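Local coordinates for putative molybdenum carrier protein (Syntrophus aciditrophicus SB, PDB 3IMK) that is of unknown function but, as a circularly permuted YpsA-like member of the SLOG clan, may carry molybdenum, at residues G14-A19 / S61-R66; A22-A27 / E51-Q56; F26-K29 / P33-G36; E68-D73 / V131-G136; K100-H105 / V125-Q130. One frame throughout, in Å; residues are numbered along the deposited sequence. Where two conformers were deposited one is given.

Interaction 1: G14-A19 / S61-R66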
# COMPACT_ATOMS: atom_id res chain seq x y z
N GLY A 14 1.44 6.26 -1.12
CA GLY A 14 1.32 7.55 -1.79
C GLY A 14 0.51 8.57 -1.03
O GLY A 14 0.23 9.62 -1.56
N GLY A 15 0.17 8.28 0.22
CA GLY A 15 -0.45 9.29 1.11
C GLY A 15 -1.94 9.53 0.84
O GLY A 15 -2.52 10.35 1.56
N GLN A 16 -2.54 8.91 -0.15
CA GLN A 16 -3.97 9.17 -0.47
C GLN A 16 -4.82 8.73 0.72
O GLN A 16 -4.43 7.89 1.51
CB GLN A 16 -4.36 8.39 -1.74
CG GLN A 16 -5.73 8.58 -2.33
CD GLN A 16 -6.02 10.05 -2.66
OE1 GLN A 16 -6.24 10.85 -1.74
NE2 GLN A 16 -5.98 10.43 -3.95
N THR A 17 -6.06 9.22 0.78
CA THR A 17 -7.01 8.64 1.72
C THR A 17 -7.27 7.18 1.30
O THR A 17 -6.92 6.72 0.22
CB THR A 17 -8.37 9.38 1.64
OG1 THR A 17 -8.86 9.22 0.32
CG2 THR A 17 -8.19 10.89 1.97
N GLY A 18 -7.90 6.43 2.20
CA GLY A 18 -8.20 5.04 1.91
C GLY A 18 -7.08 4.07 2.22
O GLY A 18 -6.49 4.15 3.27
N ALA A 19 -6.74 3.22 1.27
CA ALA A 19 -5.70 2.22 1.50
C ALA A 19 -4.34 2.85 1.86
O ALA A 19 -3.67 2.38 2.80
CB ALA A 19 -5.52 1.32 0.23
N SER A 61 2.85 17.94 -9.30
CA SER A 61 1.63 17.57 -8.61
C SER A 61 0.90 16.32 -9.17
O SER A 61 -0.21 16.02 -8.73
CB SER A 61 0.69 18.76 -8.55
OG SER A 61 0.41 19.21 -9.85
N ASP A 62 1.53 15.61 -10.13
CA ASP A 62 0.86 14.51 -10.83
C ASP A 62 0.68 13.24 -9.98
O ASP A 62 1.64 12.66 -9.45
CB ASP A 62 1.62 14.15 -12.10
CG ASP A 62 0.84 13.23 -12.99
OD1 ASP A 62 -0.21 13.66 -13.54
OD2 ASP A 62 1.28 12.09 -13.15
N TYR A 63 -0.56 12.78 -9.91
CA TYR A 63 -0.82 11.52 -9.23
C TYR A 63 -0.10 10.31 -9.84
O TYR A 63 0.51 9.52 -9.11
CB TYR A 63 -2.33 11.23 -9.17
CG TYR A 63 -3.13 11.90 -8.08
CD1 TYR A 63 -2.59 12.17 -6.82
CD2 TYR A 63 -4.50 12.09 -8.26
CE1 TYR A 63 -3.39 12.72 -5.78
CE2 TYR A 63 -5.29 12.68 -7.26
CZ TYR A 63 -4.72 12.95 -6.00
OH TYR A 63 -5.49 13.47 -4.98
N SER A 64 -0.21 10.12 -11.14
CA SER A 64 0.37 8.95 -11.78
C SER A 64 1.88 8.83 -11.51
O SER A 64 2.38 7.70 -11.27
CB SER A 64 0.07 8.94 -13.26
OG SER A 64 -1.34 8.73 -13.45
N LYS A 65 2.60 9.94 -11.53
CA LYS A 65 4.05 9.93 -11.35
C LYS A 65 4.42 9.49 -9.94
O LYS A 65 5.43 8.79 -9.73
CB LYS A 65 4.67 11.26 -11.76
CG LYS A 65 4.59 11.46 -13.23
CD LYS A 65 5.01 12.84 -13.66
CE LYS A 65 4.82 13.00 -15.19
NZ LYS A 65 5.10 14.41 -15.65
N ARG A 66 3.65 9.93 -8.92
CA ARG A 66 3.98 9.47 -7.54
C ARG A 66 3.63 7.98 -7.37
O ARG A 66 4.34 7.26 -6.68
CB ARG A 66 3.39 10.38 -6.43
CG ARG A 66 1.90 10.32 -6.18
CD ARG A 66 1.48 9.19 -5.17
NE ARG A 66 0.18 9.51 -4.56
CZ ARG A 66 -1.00 9.43 -5.15
NH1 ARG A 66 -1.14 8.95 -6.38
NH2 ARG A 66 -2.10 9.77 -4.48
O HOH W 1 -1.84 11.52 -2.28
O HOH W 2 -4.32 8.85 -6.47
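Arg66 reaches from the first turn of helix 63-72 to the carbonyl of Gly14. Its CB points toward segment 14-19, and CG is tucked between backbone N and carbonyl carbon (chi1 73°). A second bend at CG lays Arg66 CD 3.8 Å from Gly14 CA. Arg66 NE donates to Gly14 O at 3.0 Å, fairly straight at 157°, the oxygen lying slightly out of the guanidinium plane. At the tip, NH1 turns back in a weak bond to Tyr63 O, while Arg66 NH2 passes 3.8 Å from Gln16 CB and donates to two waters. Water 1 also donates to Gly14 O, so two donors grip that carbonyl. Water 2 lies over the centre of the Tyr63 ring, 3.6 Å above its plane. Gln16 NE2 gives Tyr63 OH a weak bond of 3.2 Å, with amide and ring planes steeply inclined; Gln16 OE1 accepts from Thr17 N and is also bonded to Glu45 N. Gly18 N is hydrogen-bonded to a sulfonate oxygen of bound MES, consistent with an anion-binding turn; MES and a glycerol about 3 Å from Arg66 at the nearest atoms probably come from the crystallisation liquor. The contact joins helix 63-72 to the glycine-rich turn between strand 10-12 and helix 19-29.

Interaction 2: A22-A27 / E51-Q56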
# COMPACT_ATOMS: atom_id res chain seq x y z
N ALA A 22 -4.36 4.15 5.52
CA ALA A 22 -4.36 3.05 6.44
C ALA A 22 -2.98 2.41 6.55
O ALA A 22 -2.54 2.01 7.65
CB ALA A 22 -5.42 1.98 6.07
N ALA A 23 -2.30 2.25 5.43
CA ALA A 23 -0.97 1.70 5.52
C ALA A 23 -0.05 2.47 6.44
O ALA A 23 0.70 1.89 7.26
CB ALA A 23 -0.36 1.59 4.09
N LEU A 24 -0.07 3.80 6.31
CA LEU A 24 0.78 4.65 7.13
C LEU A 24 0.36 4.63 8.61
O LEU A 24 1.20 4.55 9.49
CB LEU A 24 0.78 6.09 6.59
CG LEU A 24 1.25 6.25 5.14
CD1 LEU A 24 1.19 7.76 4.70
CD2 LEU A 24 2.67 5.70 4.90
N ASP A 25 -0.95 4.66 8.86
CA ASP A 25 -1.46 4.68 10.22
C ASP A 25 -1.11 3.36 10.89
O ASP A 25 -0.75 3.33 12.09
CB ASP A 25 -2.97 4.94 10.23
CG ASP A 25 -3.32 6.36 9.88
OD1 ASP A 25 -2.44 7.24 9.97
OD2 ASP A 25 -4.51 6.63 9.56
N PHE A 26 -1.17 2.27 10.14
CA PHE A 26 -0.80 0.96 10.65
C PHE A 26 0.68 0.96 11.02
O PHE A 26 1.07 0.50 12.09
CB PHE A 26 -1.05 -0.14 9.62
CG PHE A 26 -0.69 -1.51 10.12
CD1 PHE A 26 -1.58 -2.19 10.94
CD2 PHE A 26 0.54 -2.05 9.86
CE1 PHE A 26 -1.25 -3.42 11.48
CE2 PHE A 26 0.89 -3.31 10.41
CZ PHE A 26 -0.04 -3.96 11.23
N ALA A 27 1.52 1.44 10.09
CA ALA A 27 2.97 1.46 10.35
C ALA A 27 3.24 2.25 11.64
O ALA A 27 4.01 1.83 12.50
CB ALA A 27 3.74 2.07 9.17
N GLU A 51 0.96 17.11 8.22
CA GLU A 51 2.40 17.21 8.38
C GLU A 51 3.00 16.18 9.34
O GLU A 51 4.20 15.97 9.34
CB GLU A 51 2.76 18.63 8.81
CG GLU A 51 2.39 19.66 7.73
CD GLU A 51 3.38 19.76 6.55
OE1 GLU A 51 4.25 18.87 6.33
OE2 GLU A 51 3.28 20.78 5.82
N THR A 52 2.17 15.56 10.15
CA THR A 52 2.66 14.55 11.07
C THR A 52 3.25 13.35 10.30
O THR A 52 4.11 12.63 10.82
CB THR A 52 1.57 14.10 12.00
OG1 THR A 52 0.38 13.85 11.24
CG2 THR A 52 1.27 15.19 13.03
N TYR A 53 2.81 13.12 9.07
CA TYR A 53 3.36 12.04 8.25
C TYR A 53 4.64 12.49 7.54
O TYR A 53 4.63 13.47 6.78
CB TYR A 53 2.36 11.61 7.18
CG TYR A 53 1.04 11.07 7.70
CD1 TYR A 53 0.91 9.76 8.13
CD2 TYR A 53 -0.08 11.89 7.78
CE1 TYR A 53 -0.32 9.26 8.62
CE2 TYR A 53 -1.28 11.40 8.24
CZ TYR A 53 -1.40 10.09 8.65
OH TYR A 53 -2.59 9.63 9.12
N GLN A 54 5.73 11.76 7.80
CA GLN A 54 7.03 12.06 7.20
C GLN A 54 7.09 11.44 5.81
O GLN A 54 7.26 10.21 5.69
CB GLN A 54 8.16 11.56 8.12
CG GLN A 54 8.11 12.16 9.52
CD GLN A 54 8.20 13.68 9.51
OE1 GLN A 54 9.20 14.25 9.09
NE2 GLN A 54 7.12 14.35 9.97
N LEU A 55 6.84 12.26 4.79
CA LEU A 55 6.75 11.80 3.39
C LEU A 55 7.58 12.67 2.48
O LEU A 55 8.02 13.74 2.90
CB LEU A 55 5.30 11.76 2.91
CG LEU A 55 4.39 10.90 3.82
CD1 LEU A 55 2.97 11.13 3.49
CD2 LEU A 55 4.66 9.40 3.62
N GLN A 56 7.78 12.24 1.24
CA GLN A 56 8.67 12.96 0.33
C GLN A 56 7.90 13.45 -0.89
O GLN A 56 7.18 12.69 -1.53
CB GLN A 56 9.77 11.98 -0.10
CG GLN A 56 10.65 11.38 1.09
CD GLN A 56 9.97 10.31 2.06
OE1 GLN A 56 9.46 9.28 1.62
NE2 GLN A 56 10.06 10.56 3.38
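Leu24 and Tyr53 mark the closest backbone approach, with Leu24 CA 7.9 Å from Tyr53 CA, where a turn of helix 19-29 runs beside an irregular segment leading into strand 56-57. The polar part of the contact is one short bond: Tyr53 OH donates to Asp25 OD1 at 2.5 Å. The hydroxyl meets the syn lone pair of OD1, on the side of the other carboxylate oxygen. Asp25 OD1 in turn lies in the plane of the phenol at the ring edge, 3.2 Å from Tyr53 CE1, and the carboxylate and ring planes are only 29° apart. Asp25 OD2 is hydrogen-bonded to Tyr146 OH of helix 145-157, so the two oxygens hold different tyrosines and the rotation of the carboxylate is fixed from both. The fold is a six-stranded parallel sheet of Rossmann-like type, in which strand 56-57 is an outermost strand beside strand 34-38; Asp25 therefore ties the approach to that edge to helix 19-29. Beside the polar bond runs an apolar seam. Leu24 CB rests 3.9 Å from Tyr53 CE1, its approach to the ring oblique. With CG beside the backbone N (chi1 -59°) and the chain then extended, Leu24 sends CD1 on past Tyr53 CD1 to meet Leu55 CD2 tip to tip at 4.0 Å. Leu55 CD1 lies equally near that methyl. The backbone oxygen of Tyr53 is hydrogen-bonded to Arg42 NH2, and an MES molecule, probably from the crystallisation liquor, lies about 5 Å from the Asp25 side chain at the nearest atoms.

Interaction 3: F26-K29 / P33-G36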
# COMPACT_ATOMS: atom_id res chain seq x y z
N PHE A 26 -1.17 2.27 10.14
CA PHE A 26 -0.80 0.96 10.65
C PHE A 26 0.68 0.96 11.02
O PHE A 26 1.07 0.50 12.09
CB PHE A 26 -1.05 -0.14 9.62
CG PHE A 26 -0.69 -1.51 10.12
CD1 PHE A 26 -1.58 -2.19 10.94
CD2 PHE A 26 0.54 -2.05 9.86
CE1 PHE A 26 -1.25 -3.42 11.48
CE2 PHE A 26 0.89 -3.31 10.41
CZ PHE A 26 -0.04 -3.96 11.23
N ALA A 27 1.52 1.44 10.09
CA ALA A 27 2.97 1.46 10.35
C ALA A 27 3.24 2.25 11.64
O ALA A 27 4.01 1.83 12.50
CB ALA A 27 3.74 2.07 9.17
N ILE A 28 2.65 3.43 11.75
CA ILE A 28 2.84 4.28 12.93
C ILE A 28 2.41 3.56 14.23
O ILE A 28 3.17 3.50 15.21
CB ILE A 28 2.12 5.62 12.75
CG1 ILE A 28 2.83 6.45 11.64
CG2 ILE A 28 2.08 6.46 14.07
CD1 ILE A 28 2.06 7.62 11.09
N LYS A 29 1.24 2.94 14.19
CA LYS A 29 0.69 2.23 15.35
C LYS A 29 1.63 1.11 15.80
O LYS A 29 1.83 0.88 17.01
CB LYS A 29 -0.71 1.68 15.00
CG LYS A 29 -1.43 0.92 16.10
CD LYS A 29 -2.82 0.52 15.57
CE LYS A 29 -3.54 -0.53 16.40
NZ LYS A 29 -4.67 -1.05 15.58
N PRO A 33 8.99 1.47 10.48
CA PRO A 33 9.40 2.62 9.67
C PRO A 33 8.51 2.78 8.45
O PRO A 33 8.04 1.79 7.89
CB PRO A 33 10.83 2.27 9.27
CG PRO A 33 11.30 1.39 10.43
CD PRO A 33 10.13 0.53 10.71
N TYR A 34 8.30 4.03 8.04
CA TYR A 34 7.45 4.28 6.90
C TYR A 34 7.98 5.46 6.10
O TYR A 34 8.87 6.21 6.53
CB TYR A 34 5.99 4.51 7.33
CG TYR A 34 5.79 5.82 7.97
CD1 TYR A 34 5.49 6.96 7.21
CD2 TYR A 34 5.92 5.99 9.34
CE1 TYR A 34 5.34 8.21 7.84
CE2 TYR A 34 5.78 7.20 9.95
CZ TYR A 34 5.51 8.33 9.19
OH TYR A 34 5.38 9.59 9.79
N GLY A 35 7.41 5.60 4.89
CA GLY A 35 7.69 6.71 4.02
C GLY A 35 6.75 6.68 2.83
O GLY A 35 5.70 6.05 2.87
N GLY A 36 7.18 7.34 1.76
CA GLY A 36 6.40 7.32 0.53
C GLY A 36 6.50 8.63 -0.21
O GLY A 36 6.70 9.70 0.36
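Tyr34 lies alongside the last turn of helix 19-29 and meets it through Ala27 and Ile28. The backbones come nearest at Ala27 and Tyr34, whose CA atoms are 6.3 Å apart, and Ala27 CB lies 3.8 Å from Tyr34 CB. A chi1 of 73° wedges the Tyr34 ring over its own backbone and swings it past Ala27 toward Ile28, away from the line of the strand. Ile28 answers with its longer branch: CG1 stands anti to the carbonyl carbon (chi1 -69°) and CD1 extends beyond it. Ile28 CG1 comes within 3.5 Å of Tyr34 CE2, and Ile28 CD1 reaches onward to 4.0 Å from Tyr34 CZ, so the branch runs along the CD2-CE2 side of the ring toward the hydroxyl, approaching obliquely. The Tyr34 hydroxyl itself is hydrogen-bonded to Gln54 N, which fixes the far end of the ring. Helix 19-29 and strand 34-38 are consecutive parts of the beta-alpha-beta unit that starts at strand 10-12. Between segments 26-29 and 33-36 there is no hydrogen bond: carbon meets carbon, a packing that sets no bond direction, and the polar bonds nearby, from the Gly35 backbone to Ile11 and Ser13 and from the tyrosine hydroxyl, go to other parts of the chain.

Interaction 4: E68-D73 / V131-G136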
# COMPACT_ATOMS: atom_id res chain seq x y z
N GLU A 68 3.78 5.70 -9.68
CA GLU A 68 4.87 4.99 -10.35
C GLU A 68 6.11 4.91 -9.45
O GLU A 68 6.76 3.87 -9.38
CB GLU A 68 5.22 5.68 -11.68
CG GLU A 68 6.31 5.00 -12.52
CD GLU A 68 6.65 5.79 -13.77
OE1 GLU A 68 6.64 7.04 -13.75
OE2 GLU A 68 6.90 5.14 -14.81
N LYS A 69 6.45 6.04 -8.82
CA LYS A 69 7.67 6.16 -7.97
C LYS A 69 7.58 5.19 -6.77
O LYS A 69 8.59 4.55 -6.43
CB LYS A 69 7.88 7.63 -7.50
CG LYS A 69 9.26 7.88 -6.84
CD LYS A 69 10.34 8.02 -7.89
CE LYS A 69 11.69 8.31 -7.26
NZ LYS A 69 12.78 8.51 -8.31
N ASN A 70 6.40 5.08 -6.15
CA ASN A 70 6.28 4.13 -5.01
C ASN A 70 6.45 2.67 -5.44
O ASN A 70 7.04 1.88 -4.73
CB ASN A 70 5.01 4.37 -4.24
CG ASN A 70 5.03 5.68 -3.50
OD1 ASN A 70 6.06 6.07 -2.94
ND2 ASN A 70 3.90 6.41 -3.54
N VAL A 71 6.00 2.33 -6.64
CA VAL A 71 6.23 0.98 -7.20
C VAL A 71 7.72 0.73 -7.42
O VAL A 71 8.22 -0.37 -7.14
CB VAL A 71 5.41 0.76 -8.52
CG1 VAL A 71 5.83 -0.52 -9.29
CG2 VAL A 71 3.89 0.72 -8.25
N LEU A 72 8.41 1.74 -7.92
CA LEU A 72 9.83 1.60 -8.26
C LEU A 72 10.71 1.60 -7.01
O LEU A 72 11.77 0.95 -7.02
CB LEU A 72 10.28 2.70 -9.21
CG LEU A 72 9.82 2.53 -10.64
CD1 LEU A 72 10.01 3.84 -11.45
CD2 LEU A 72 10.57 1.39 -11.31
N ASP A 73 10.32 2.34 -5.97
CA ASP A 73 11.18 2.53 -4.82
C ASP A 73 10.78 1.62 -3.63
O ASP A 73 10.84 2.05 -2.46
CB ASP A 73 11.08 4.01 -4.42
CG ASP A 73 12.29 4.53 -3.65
OD1 ASP A 73 13.33 3.83 -3.57
OD2 ASP A 73 12.20 5.67 -3.11
N VAL A 131 10.73 -3.79 2.04
CA VAL A 131 10.14 -2.48 1.84
C VAL A 131 8.88 -2.71 1.01
O VAL A 131 8.98 -3.12 -0.19
CB VAL A 131 11.08 -1.52 1.14
CG1 VAL A 131 10.39 -0.16 0.92
CG2 VAL A 131 12.42 -1.33 1.95
N LEU A 132 7.74 -2.58 1.67
CA LEU A 132 6.46 -2.90 1.09
C LEU A 132 5.64 -1.68 0.76
O LEU A 132 5.30 -0.92 1.67
CB LEU A 132 5.68 -3.78 2.07
CG LEU A 132 4.26 -4.19 1.67
CD1 LEU A 132 4.25 -5.03 0.40
CD2 LEU A 132 3.60 -4.98 2.84
N ASN A 133 5.33 -1.48 -0.53
CA ASN A 133 4.40 -0.43 -0.99
C ASN A 133 2.99 -0.97 -0.90
O ASN A 133 2.74 -2.10 -1.32
CB ASN A 133 4.73 -0.08 -2.42
CG ASN A 133 3.81 0.98 -3.03
OD1 ASN A 133 3.46 1.95 -2.36
ND2 ASN A 133 3.50 0.84 -4.31
N ILE A 134 2.09 -0.20 -0.29
CA ILE A 134 0.70 -0.60 -0.12
C ILE A 134 -0.13 0.45 -0.83
O ILE A 134 -0.00 1.66 -0.60
CB ILE A 134 0.30 -0.75 1.35
CG1 ILE A 134 1.23 -1.76 2.00
CG2 ILE A 134 -1.20 -1.17 1.44
CD1 ILE A 134 0.98 -2.00 3.52
N ALA A 135 -1.03 -0.01 -1.69
CA ALA A 135 -1.86 0.83 -2.55
C ALA A 135 -3.29 0.36 -2.57
O ALA A 135 -3.61 -0.78 -2.25
CB ALA A 135 -1.27 0.80 -4.00
N GLY A 136 -4.17 1.23 -3.03
CA GLY A 136 -5.57 0.89 -3.21
C GLY A 136 -6.42 2.14 -3.36
O GLY A 136 -5.90 3.28 -3.39
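Asp73 N donates to Lys69 O at 2.8 Å, closing the last turn of helix 63-72, and the carbonyl of the same aspartate faces the sheet, Asp73 O lying 4.1 Å from Val131 CG1. Further back along the helix the contact thickens at two asparagines, the nearest backbone pair, Asn70 CA and Asn133 CA being 6.4 Å apart. The amide of Asn133 is carried to the helix by a chi1 of 179°, which sets CG opposite the backbone N, and Asn133 OD1 meets Asn70 CB at 3.4 Å. The other arm of the amide, Asn133 ND2, passes 4.0 Å from Val71 CG2 and is hydrogen-bonded to Thr77 OG1 of the adjoining strand, which settles which way round the buried amide lies. Here helix 63-72 lies across one face of the parallel sheet, over strand 131-135, an interior strand between 10-12 and 76-81. Asn70 turns its own amide elsewhere: Asn70 OD1 is hydrogen-bonded to Trp37 N, so this residue links the helix to strand 34-38 as well, while Asn70 O is hydrogen-bonded to Ser74 OG. Asp73 OD2 is hydrogen-bonded to Trp37 NE1, and Lys69 makes a cation-pi contact with the same tryptophan. Lys69, Leu72 and Asp73 line the pocket holding a polyether, PG6, probably from the crystallisation liquor, which accepts a hydrogen bond from Lys69 NZ.

Interaction 5: K100-H105 / V125-Q130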
# COMPACT_ATOMS: atom_id res chain seq x y z
N LYS A 100 8.48 -5.25 -13.58
CA LYS A 100 8.79 -6.58 -13.03
C LYS A 100 8.97 -6.59 -11.52
O LYS A 100 9.82 -7.29 -10.96
CB LYS A 100 9.99 -7.23 -13.75
CG LYS A 100 9.85 -7.25 -15.27
CD LYS A 100 8.61 -7.97 -15.72
N LYS A 101 8.13 -5.80 -10.85
CA LYS A 101 8.12 -5.76 -9.39
C LYS A 101 7.08 -6.74 -8.90
O LYS A 101 5.96 -6.78 -9.44
CB LYS A 101 7.78 -4.34 -8.89
CG LYS A 101 8.91 -3.32 -9.06
CD LYS A 101 9.94 -3.50 -7.91
CE LYS A 101 11.05 -2.54 -7.96
NZ LYS A 101 12.03 -2.97 -6.97
N PRO A 102 7.38 -7.54 -7.86
CA PRO A 102 6.37 -8.39 -7.29
C PRO A 102 5.14 -7.59 -6.92
O PRO A 102 5.23 -6.48 -6.39
CB PRO A 102 7.06 -8.99 -6.04
CG PRO A 102 8.52 -8.90 -6.35
CD PRO A 102 8.69 -7.69 -7.20
N CYS A 103 3.99 -8.16 -7.18
CA CYS A 103 2.72 -7.49 -6.99
C CYS A 103 1.65 -8.52 -6.61
O CYS A 103 1.54 -9.57 -7.24
CB CYS A 103 2.37 -6.70 -8.25
SG CYS A 103 0.83 -5.70 -8.09
N LEU A 104 0.93 -8.25 -5.53
CA LEU A 104 -0.18 -9.05 -5.09
C LEU A 104 -1.37 -8.17 -4.95
O LEU A 104 -1.35 -7.22 -4.18
CB LEU A 104 0.17 -9.73 -3.75
CG LEU A 104 -0.93 -10.57 -3.09
CD1 LEU A 104 -1.42 -11.70 -4.00
CD2 LEU A 104 -0.46 -11.13 -1.73
N HIS A 105 -2.46 -8.51 -5.62
CA HIS A 105 -3.73 -7.85 -5.47
C HIS A 105 -4.65 -8.74 -4.62
O HIS A 105 -4.95 -9.85 -5.03
CB HIS A 105 -4.41 -7.63 -6.85
CG HIS A 105 -5.83 -7.14 -6.74
ND1 HIS A 105 -6.81 -7.41 -7.68
CD2 HIS A 105 -6.42 -6.36 -5.79
CE1 HIS A 105 -7.95 -6.85 -7.29
NE2 HIS A 105 -7.74 -6.19 -6.16
N VAL A 125 7.33 -13.40 2.14
CA VAL A 125 8.50 -14.21 2.56
C VAL A 125 9.18 -14.81 1.32
O VAL A 125 10.41 -14.77 1.18
CB VAL A 125 8.13 -15.31 3.56
CG1 VAL A 125 9.35 -16.29 3.81
CG2 VAL A 125 7.64 -14.66 4.85
N SER A 126 8.39 -15.38 0.41
CA SER A 126 8.97 -16.06 -0.75
C SER A 126 9.68 -15.10 -1.69
O SER A 126 10.65 -15.51 -2.36
CB SER A 126 7.94 -16.93 -1.45
OG SER A 126 6.93 -16.20 -2.05
N HIS A 127 9.23 -13.84 -1.75
CA HIS A 127 9.85 -12.83 -2.60
C HIS A 127 10.85 -11.90 -1.87
O HIS A 127 11.36 -10.94 -2.45
CB HIS A 127 8.77 -12.01 -3.31
CG HIS A 127 8.00 -12.78 -4.32
ND1 HIS A 127 6.88 -13.50 -3.99
CD2 HIS A 127 8.23 -13.01 -5.63
CE1 HIS A 127 6.42 -14.12 -5.07
NE2 HIS A 127 7.22 -13.83 -6.08
N HIS A 128 11.12 -12.22 -0.61
CA HIS A 128 12.01 -11.43 0.26
C HIS A 128 11.67 -9.94 0.28
O HIS A 128 12.57 -9.09 0.26
CB HIS A 128 13.49 -11.68 -0.08
CG HIS A 128 13.94 -13.05 0.26
ND1 HIS A 128 14.46 -13.37 1.49
CD2 HIS A 128 13.96 -14.18 -0.47
CE1 HIS A 128 14.77 -14.66 1.51
NE2 HIS A 128 14.48 -15.17 0.33
N ILE A 129 10.38 -9.64 0.35
CA ILE A 129 9.91 -8.27 0.34
C ILE A 129 10.09 -7.70 1.73
O ILE A 129 9.51 -8.20 2.69
CB ILE A 129 8.44 -8.21 -0.08
CG1 ILE A 129 8.35 -8.57 -1.57
CG2 ILE A 129 7.86 -6.78 0.19
CD1 ILE A 129 6.98 -9.02 -2.01
N GLN A 130 10.91 -6.64 1.84
CA GLN A 130 11.10 -5.95 3.12
C GLN A 130 10.57 -4.52 3.15
O GLN A 130 10.04 -4.08 4.16
CB GLN A 130 12.60 -5.98 3.46
CG GLN A 130 13.20 -7.39 3.68
CD GLN A 130 14.63 -7.37 4.25
OE1 GLN A 130 15.25 -6.34 4.42
NE2 GLN A 130 15.14 -8.54 4.51
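The imidazole of His127 meets the ring of Pro102 obliquely, His127 CD2 being 4.2 Å from Pro102 CG, as the two side chains run past each other in opposite directions. The His127 ring also meets that of Trp123, the planes at about 50°, and His127 ND1 is hydrogen-bonded to Trp123 O. The next ring, that of His128, carries Val125 O over one face, 3.9 Å above its plane. These histidines belong to a Schellman motif that ends helix 113-126: His128 takes positive phi, His128 N donates to Val125 O at 3.2 Å, and Ile129 N bonds to Thr124 O. The chain thereby turns away from the helix and heads for strand 131-135. Strand 103-107 is an outermost strand of the parallel sheet, so the beta-alpha-beta connection from it through helix 113-126 passes over strand 76-81 before strand 131-135 enters. Pro102 stands just ahead of strand 103-107, pairs through its backbone with Thr77, and also packs on Trp123. Segment 100-105 itself begins with the positive-phi residue of another Schellman motif, Lys100, after helix 87-98. Between segments 100-105 and 125-130 no hydrogen bond forms. In Ile129 a chi1 of -70° turns the longer branch away from the carbonyl carbon and toward the proline, bringing Ile129 CD1 to 4.0 Å from Pro102 CB.

Interactions 1 and 4 are the buried contacts and both use helix 63-72: its start bonds to the glycine-rich turn through a guanidinium and waters, while its later part packs over an interior strand, with asparagine amides that do not bond across and are satisfied by other strands. They meet where Gly14 CA lies 3.3 Å from Asn70 ND2. Interactions 2 and 3 are partly buried and share helix 19-29, one adding a short tyrosine-carboxylate bond to leucine packing, the other wholly apolar across its segments; a probable hydrogen bond, Gln56 N to Gly36 O at 2.9 Å, joins them. Interaction 5, across the chain's centre from interactions 1 and 2, buries the smallest area, proline against isoleucine and histidine carbons.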